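Local coordinates for chloramphenicol acetyltransferase (Bacteroides thetaiotaomicron, PDB 2I9D), which probably transfers an acetyl group to a hydroxyl of chloramphenicol, as chloramphenicol acetyltransferases do, at residues V81-K93 and E138-S150. Residues are numbered along the deposited sequence; the frame is centred on the assembly and turned at random.
Sequences VLYDTIDMLSPIK and EVADGDYGLILLS
With chi1 at -76°, Tyr83 sets its CG opposite its own carbonyl carbon, and the ring lies flat against Gly145, whose CA stands 3.5 Å from the ring centroid in a CH-pi contact. Glycine suits this place because a CB would run into the ring. At the ring's far end the OH accepts a hydrogen bond from Tyr144 N (3.2 Å) and also hydrogen-bonds Asp75 OD1. Replacing Tyr83 with an alanine is likely to strip the CH-pi cover from Gly145 CA and leave Tyr144 N without this acceptor. Asp143 OD1 takes Gly145 N from above the carboxylate plane, closing an Asx turn, while its OD2 joins Asp87 and Glu138 around Arg104.

Beyond Gly145 the chains pair as parallel strands: Ile147 N reaches Asp87 O at 2.9 Å, and Leu89 N meets Ile147 O at 2.8 Å in a nearly straight bond. Met88, present as selenomethionine and bent at chi2 (66°) and chi3, brings SE to Leu149 CB (3.7 Å) and CE to Ile147 CD1; its long, unbranched chain also reaches Leu57. On the other face Leu89 CD2 touches Leu146 CD2 at 4.0 Å. Proline has no N-H to continue the ladder at Pro91, and Ser90 OG instead binds Leu149 O (2.7 Å). Strand 146-151, reached from helix 133-141 through a Schellman motif at Gly142, thus parallels strand 87-93 within the mixed sheet of the chloramphenicol acetyltransferase fold.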
ATOM      1  N   VAL A  81      17.721 -11.535  16.242  1.00 35.98           N
ATOM      2  CA  VAL A  81      18.530 -12.629  15.743  1.00 36.06           C
ATOM      3  C   VAL A  81      18.791 -12.487  14.246  1.00 36.11           C
ATOM      4  O   VAL A  81      18.039 -11.837  13.528  1.00 36.40           O
ATOM      5  CB  VAL A  81      17.857 -14.001  16.013  1.00 36.20           C
ATOM      6  CG1 VAL A  81      17.715 -14.240  17.512  1.00 36.47           C
ATOM      7  CG2 VAL A  81      16.497 -14.076  15.333  1.00 36.48           C
ATOM      8  N   LEU A  82      19.856 -13.116  13.779  1.00 36.14           N
ATOM      9  CA  LEU A  82      20.171 -13.149  12.367  1.00 36.57           C
ATOM     10  C   LEU A  82      20.257 -14.621  11.980  1.00 35.93           C
ATOM     11  O   LEU A  82      21.085 -15.324  12.519  1.00 36.75           O
ATOM     12  CB  LEU A  82      21.497 -12.398  12.100  1.00 35.71           C
ATOM     13  CG  LEU A  82      22.214 -12.612  10.753  1.00 38.19           C
ATOM     14  CD1 LEU A  82      21.425 -12.033   9.589  1.00 38.50           C
ATOM     15  CD2 LEU A  82      23.656 -12.053  10.741  1.00 37.66           C
ATOM     16  N   TYR A  83      19.392 -15.084  11.079  1.00 35.70           N
ATOM     17  CA  TYR A  83      19.399 -16.479  10.600  1.00 35.48           C
ATOM     18  C   TYR A  83      20.471 -16.710   9.522  1.00 36.66           C
ATOM     19  O   TYR A  83      20.681 -15.851   8.675  1.00 37.14           O
ATOM     20  CB  TYR A  83      18.005 -16.898  10.075  1.00 33.92           C
ATOM     21  CG  TYR A  83      16.987 -17.183  11.168  1.00 32.95           C
ATOM     22  CD1 TYR A  83      16.741 -18.491  11.619  1.00 32.71           C
ATOM     23  CD2 TYR A  83      16.291 -16.145  11.775  1.00 30.78           C
ATOM     24  CE1 TYR A  83      15.783 -18.737  12.658  1.00 31.84           C
ATOM     25  CE2 TYR A  83      15.365 -16.378  12.795  1.00 29.88           C
ATOM     26  CZ  TYR A  83      15.112 -17.663  13.237  1.00 30.53           C
ATOM     27  OH  TYR A  83      14.190 -17.842  14.261  1.00 29.93           O
ATOM     28  N   ASP A  84      21.143 -17.861   9.546  1.00 37.70           N
ATOM     29  CA  ASP A  84      22.140 -18.183   8.525  1.00 38.94           C
ATOM     30  C   ASP A  84      21.437 -18.224   7.184  1.00 38.87           C
ATOM     31  O   ASP A  84      21.946 -17.714   6.197  1.00 39.01           O
ATOM     32  CB  ASP A  84      22.765 -19.578   8.743  1.00 39.74           C
ATOM     33  CG  ASP A  84      23.710 -19.664   9.977  1.00 43.42           C
ATOM     34  OD1 ASP A  84      23.782 -18.718  10.808  1.00 42.75           O
ATOM     35  OD2 ASP A  84      24.384 -20.729  10.098  1.00 46.40           O
ATOM     36  N   THR A  85      20.272 -18.865   7.163  1.00 38.11           N
ATOM     37  CA  THR A  85      19.573 -19.183   5.924  1.00 37.68           C
ATOM     38  C   THR A  85      18.060 -18.909   6.081  1.00 36.71           C
ATOM     39  O   THR A  85      17.476 -19.118   7.159  1.00 36.43           O
ATOM     40  CB  THR A  85      19.864 -20.658   5.502  1.00 37.28           C
ATOM     41  OG1 THR A  85      21.235 -20.757   5.118  1.00 40.43           O
ATOM     42  CG2 THR A  85      19.021 -21.112   4.340  1.00 37.29           C
ATOM     43  N   ILE A  86      17.462 -18.448   4.983  1.00 35.14           N
ATOM     44  CA  ILE A  86      16.052 -18.101   4.902  1.00 34.07           C
ATOM     45  C   ILE A  86      15.382 -19.023   3.890  1.00 32.65           C
ATOM     46  O   ILE A  86      15.846 -19.158   2.753  1.00 32.56           O
ATOM     47  CB  ILE A  86      15.878 -16.600   4.491  1.00 34.43           C
ATOM     48  CG1 ILE A  86      16.551 -15.682   5.515  1.00 35.01           C
ATOM     49  CG2 ILE A  86      14.392 -16.224   4.299  1.00 34.38           C
ATOM     50  CD1 ILE A  86      16.105 -15.883   6.973  1.00 33.23           C
ATOM     51  N   ASP A  87      14.318 -19.685   4.320  1.00 30.89           N
ATOM     52  CA  ASP A  87      13.511 -20.482   3.414  1.00 29.65           C
ATOM     53  C   ASP A  87      12.190 -19.794   3.061  1.00 28.68           C
ATOM     54  O   ASP A  87      11.883 -18.703   3.563  1.00 27.14           O
ATOM     55  CB  ASP A  87      13.258 -21.871   3.984  1.00 30.49           C
ATOM     56  CG  ASP A  87      14.543 -22.673   4.163  1.00 31.96           C
ATOM     57  OD1 ASP A  87      15.459 -22.603   3.304  1.00 33.86           O
ATOM     58  OD2 ASP A  87      14.623 -23.395   5.168  1.00 35.83           O
HETATM   59  N   MSE A  88      11.441 -20.430   2.167  1.00 27.89           N
HETATM   60  CA  MSE A  88      10.240 -19.845   1.599  1.00 28.15           C
HETATM   61  C   MSE A  88       8.987 -20.558   2.094  1.00 27.47           C
HETATM   62  O   MSE A  88       8.913 -21.785   2.063  1.00 27.09           O
HETATM   63  CB  MSE A  88      10.287 -19.914   0.055  1.00 28.11           C
HETATM   64  CG  MSE A  88       9.005 -19.465  -0.656  1.00 29.10           C
HETATM   65 SE   MSE A  88       8.609 -17.512  -0.420  1.00 36.36          SE
HETATM   66  CE  MSE A  88      10.023 -16.749  -1.598  1.00 29.74           C
ATOM     67  N   LEU A  89       8.016 -19.771   2.558  1.00 26.48           N
ATOM     68  CA  LEU A  89       6.636 -20.229   2.664  1.00 25.20           C
ATOM     69  C   LEU A  89       5.871 -19.642   1.493  1.00 24.66           C
ATOM     70  O   LEU A  89       6.091 -18.499   1.114  1.00 25.03           O
ATOM     71  CB  LEU A  89       5.971 -19.769   3.965  1.00 24.35           C
ATOM     72  CG  LEU A  89       6.505 -20.296   5.293  1.00 24.10           C
ATOM     73  CD1 LEU A  89       5.561 -19.905   6.401  1.00 20.51           C
ATOM     74  CD2 LEU A  89       6.717 -21.822   5.307  1.00 20.15           C
ATOM     75  N   SER A  90       4.947 -20.406   0.939  1.00 23.69           N
ATOM     76  CA  SER A  90       4.109 -19.881  -0.085  1.00 23.88           C
ATOM     77  C   SER A  90       2.755 -20.609  -0.111  1.00 24.30           C
ATOM     78  O   SER A  90       2.713 -21.847  -0.024  1.00 23.48           O
ATOM     79  CB  SER A  90       4.813 -19.923  -1.475  1.00 23.78           C
ATOM     80  OG  SER A  90       3.971 -19.355  -2.477  1.00 22.36           O
ATOM     81  N   PRO A  91       1.646 -19.833  -0.228  1.00 24.88           N
ATOM     82  CA  PRO A  91       0.304 -20.420  -0.389  1.00 25.34           C
ATOM     83  C   PRO A  91       0.036 -20.963  -1.816  1.00 27.25           C
ATOM     84  O   PRO A  91      -0.359 -20.210  -2.732  1.00 27.77           O
ATOM     85  CB  PRO A  91      -0.652 -19.260  -0.033  1.00 24.91           C
ATOM     86  CG  PRO A  91       0.126 -17.997  -0.289  1.00 24.36           C
ATOM     87  CD  PRO A  91       1.613 -18.353  -0.146  1.00 24.20           C
ATOM     88  N   ILE A  92       0.204 -22.269  -1.981  1.00 28.15           N
ATOM     89  CA  ILE A  92      -0.055 -22.926  -3.246  1.00 29.78           C
ATOM     90  C   ILE A  92      -1.549 -23.148  -3.467  1.00 31.77           C
ATOM     91  O   ILE A  92      -2.216 -23.795  -2.649  1.00 32.21           O
ATOM     92  CB  ILE A  92       0.778 -24.233  -3.384  1.00 29.11           C
ATOM     93  CG1 ILE A  92       2.263 -23.919  -3.124  1.00 27.50           C
ATOM     94  CG2 ILE A  92       0.579 -24.856  -4.783  1.00 29.51           C
ATOM     95  CD1 ILE A  92       2.873 -22.851  -4.120  1.00 24.99           C
ATOM     96  N   LYS A  93      -2.078 -22.575  -4.552  1.00 33.69           N
ATOM     97  CA  LYS A  93      -3.485 -22.754  -4.892  1.00 36.18           C
ATOM     98  C   LYS A  93      -3.740 -24.233  -5.200  1.00 37.80           C
ATOM     99  O   LYS A  93      -3.025 -24.831  -6.001  1.00 37.99           O
ATOM    100  CB  LYS A  93      -3.875 -21.871  -6.080  1.00 36.67           C
ATOM    101  CG  LYS A  93      -5.379 -21.840  -6.415  1.00 37.28           C
ATOM    102  CD  LYS A  93      -5.551 -21.341  -7.844  1.00 39.10           C
ATOM    103  CE  LYS A  93      -6.910 -20.698  -8.086  1.00 40.32           C
ATOM    104  NZ  LYS A  93      -7.163 -20.524  -9.537  1.00 39.17           N
ATOM    105  N   GLU A 138       5.479 -23.205  11.949  1.00 27.68           N
ATOM    106  CA  GLU A 138       6.709 -22.430  12.098  1.00 27.91           C
ATOM    107  C   GLU A 138       6.681 -21.530  13.336  1.00 27.67           C
ATOM    108  O   GLU A 138       7.691 -21.401  14.035  1.00 28.14           O
ATOM    109  CB  GLU A 138       7.029 -21.630  10.823  1.00 27.34           C
ATOM    110  CG  GLU A 138       7.025 -22.482   9.577  1.00 28.92           C
ATOM    111  CD  GLU A 138       8.103 -23.584   9.585  1.00 30.97           C
ATOM    112  OE1 GLU A 138       8.922 -23.618  10.526  1.00 32.71           O
ATOM    113  OE2 GLU A 138       8.135 -24.407   8.641  1.00 30.85           O
ATOM    114  N   VAL A 139       5.537 -20.909  13.602  1.00 26.91           N
ATOM    115  CA  VAL A 139       5.343 -20.190  14.869  1.00 26.78           C
ATOM    116  C   VAL A 139       5.445 -21.117  16.098  1.00 27.57           C
ATOM    117  O   VAL A 139       6.086 -20.769  17.105  1.00 27.66           O
ATOM    118  CB  VAL A 139       4.000 -19.394  14.924  1.00 26.44           C
ATOM    119  CG1 VAL A 139       3.819 -18.761  16.298  1.00 24.61           C
ATOM    120  CG2 VAL A 139       3.962 -18.319  13.819  1.00 26.41           C
ATOM    121  N   ALA A 140       4.818 -22.289  16.036  1.00 27.69           N
ATOM    122  CA  ALA A 140       4.935 -23.210  17.162  1.00 28.35           C
ATOM    123  C   ALA A 140       6.396 -23.663  17.374  1.00 28.74           C
ATOM    124  O   ALA A 140       6.839 -23.837  18.497  1.00 28.86           O
ATOM    125  CB  ALA A 140       4.008 -24.379  17.005  1.00 27.46           C
ATOM    126  N   ASP A 141       7.132 -23.809  16.284  1.00 29.65           N
ATOM    127  CA  ASP A 141       8.560 -24.115  16.305  1.00 30.95           C
ATOM    128  C   ASP A 141       9.487 -22.972  16.705  1.00 30.61           C
ATOM    129  O   ASP A 141      10.666 -23.204  16.987  1.00 31.53           O
ATOM    130  CB  ASP A 141       8.964 -24.454  14.901  1.00 32.14           C
ATOM    131  CG  ASP A 141       9.459 -25.819  14.768  1.00 36.71           C
ATOM    132  OD1 ASP A 141      10.685 -25.925  14.478  1.00 41.14           O
ATOM    133  OD2 ASP A 141       8.634 -26.763  14.924  1.00 39.85           O
ATOM    134  N   GLY A 142       8.996 -21.738  16.645  1.00 29.89           N
ATOM    135  CA  GLY A 142       9.862 -20.568  16.800  1.00 28.70           C
ATOM    136  C   GLY A 142      10.833 -20.389  15.646  1.00 27.62           C
ATOM    137  O   GLY A 142      11.882 -19.814  15.833  1.00 27.81           O
ATOM    138  N   ASP A 143      10.509 -20.895  14.455  1.00 26.98           N
ATOM    139  CA  ASP A 143      11.392 -20.705  13.302  1.00 26.64           C
ATOM    140  C   ASP A 143      10.872 -19.537  12.464  1.00 26.97           C
ATOM    141  O   ASP A 143       9.879 -19.673  11.729  1.00 26.39           O
ATOM    142  CB  ASP A 143      11.530 -21.984  12.472  1.00 26.81           C
ATOM    143  CG  ASP A 143      12.588 -21.875  11.362  1.00 27.27           C
ATOM    144  OD1 ASP A 143      13.269 -20.847  11.226  1.00 28.97           O
ATOM    145  OD2 ASP A 143      12.728 -22.828  10.578  1.00 29.29           O
ATOM    146  N   TYR A 144      11.534 -18.380  12.601  1.00 26.77           N
ATOM    147  CA  TYR A 144      11.167 -17.192  11.822  1.00 26.39           C
ATOM    148  C   TYR A 144      12.150 -16.965  10.659  1.00 26.39           C
ATOM    149  O   TYR A 144      12.110 -15.930   9.991  1.00 25.64           O
ATOM    150  CB  TYR A 144      11.068 -15.943  12.705  1.00 25.25           C
ATOM    151  CG  TYR A 144      10.040 -16.002  13.810  1.00 24.89           C
ATOM    152  CD1 TYR A 144       9.040 -16.979  13.825  1.00 24.00           C
ATOM    153  CD2 TYR A 144      10.035 -15.037  14.822  1.00 23.73           C
ATOM    154  CE1 TYR A 144       8.087 -17.026  14.834  1.00 22.48           C
ATOM    155  CE2 TYR A 144       9.082 -15.080  15.840  1.00 24.87           C
ATOM    156  CZ  TYR A 144       8.127 -16.095  15.841  1.00 24.35           C
ATOM    157  OH  TYR A 144       7.187 -16.132  16.839  1.00 23.97           O
ATOM    158  N   GLY A 145      13.019 -17.943  10.423  1.00 25.82           N
ATOM    159  CA  GLY A 145      14.018 -17.826   9.356  1.00 26.34           C
ATOM    160  C   GLY A 145      13.401 -18.164   8.023  1.00 27.02           C
ATOM    161  O   GLY A 145      13.797 -19.141   7.340  1.00 27.41           O
ATOM    162  N   LEU A 146      12.418 -17.350   7.664  1.00 26.76           N
ATOM    163  CA  LEU A 146      11.564 -17.574   6.496  1.00 26.97           C
ATOM    164  C   LEU A 146      11.098 -16.242   5.905  1.00 25.77           C
ATOM    165  O   LEU A 146      11.091 -15.236   6.584  1.00 26.02           O
ATOM    166  CB  LEU A 146      10.301 -18.352   6.912  1.00 26.83           C
ATOM    167  CG  LEU A 146      10.465 -19.770   7.448  1.00 27.86           C
ATOM    168  CD1 LEU A 146       9.353 -20.000   8.432  1.00 26.20           C
ATOM    169  CD2 LEU A 146      10.451 -20.789   6.304  1.00 25.50           C
ATOM    170  N   ILE A 147      10.698 -16.263   4.642  1.00 25.48           N
ATOM    171  CA  ILE A 147       9.875 -15.192   4.058  1.00 25.11           C
ATOM    172  C   ILE A 147       8.679 -15.904   3.465  1.00 24.82           C
ATOM    173  O   ILE A 147       8.672 -17.134   3.416  1.00 24.77           O
ATOM    174  CB  ILE A 147      10.624 -14.300   3.019  1.00 24.90           C
ATOM    175  CG1 ILE A 147      11.185 -15.137   1.846  1.00 25.86           C
ATOM    176  CG2 ILE A 147      11.735 -13.538   3.720  1.00 22.95           C
ATOM    177  CD1 ILE A 147      11.700 -14.280   0.638  1.00 24.25           C
ATOM    178  N   LEU A 148       7.647 -15.149   3.097  1.00 24.69           N
ATOM    179  CA  LEU A 148       6.415 -15.753   2.564  1.00 24.00           C
ATOM    180  C   LEU A 148       5.972 -14.944   1.375  1.00 23.05           C
ATOM    181  O   LEU A 148       5.916 -13.714   1.450  1.00 22.93           O
ATOM    182  CB  LEU A 148       5.286 -15.828   3.616  1.00 23.46           C
ATOM    183  CG  LEU A 148       3.936 -16.388   3.103  1.00 25.34           C
ATOM    184  CD1 LEU A 148       3.172 -17.128   4.207  1.00 26.98           C
ATOM    185  CD2 LEU A 148       3.054 -15.265   2.455  1.00 24.10           C
ATOM    186  N   LEU A 149       5.676 -15.638   0.283  1.00 21.77           N
ATOM    187  CA  LEU A 149       5.281 -14.959  -0.922  1.00 22.15           C
ATOM    188  C   LEU A 149       3.987 -15.562  -1.411  1.00 21.95           C
ATOM    189  O   LEU A 149       3.845 -16.786  -1.516  1.00 22.41           O
ATOM    190  CB  LEU A 149       6.384 -14.973  -2.004  1.00 21.88           C
ATOM    191  CG  LEU A 149       6.052 -14.212  -3.304  1.00 21.55           C
ATOM    192  CD1 LEU A 149       7.304 -13.626  -3.932  1.00 18.56           C
ATOM    193  CD2 LEU A 149       5.334 -15.140  -4.327  1.00 22.62           C
ATOM    194  N   SER A 150       3.042 -14.683  -1.696  1.00 21.93           N
ATOM    195  CA  SER A 150       1.741 -15.078  -2.205  1.00 22.36           C
ATOM    196  C   SER A 150       1.591 -14.594  -3.667  1.00 23.18           C
ATOM    197  O   SER A 150       1.765 -13.415  -3.932  1.00 22.51           O
ATOM    198  CB  SER A 150       0.658 -14.506  -1.286  1.00 21.84           C
ATOM    199  OG  SER A 150      -0.591 -14.604  -1.930  1.00 24.06           O
TER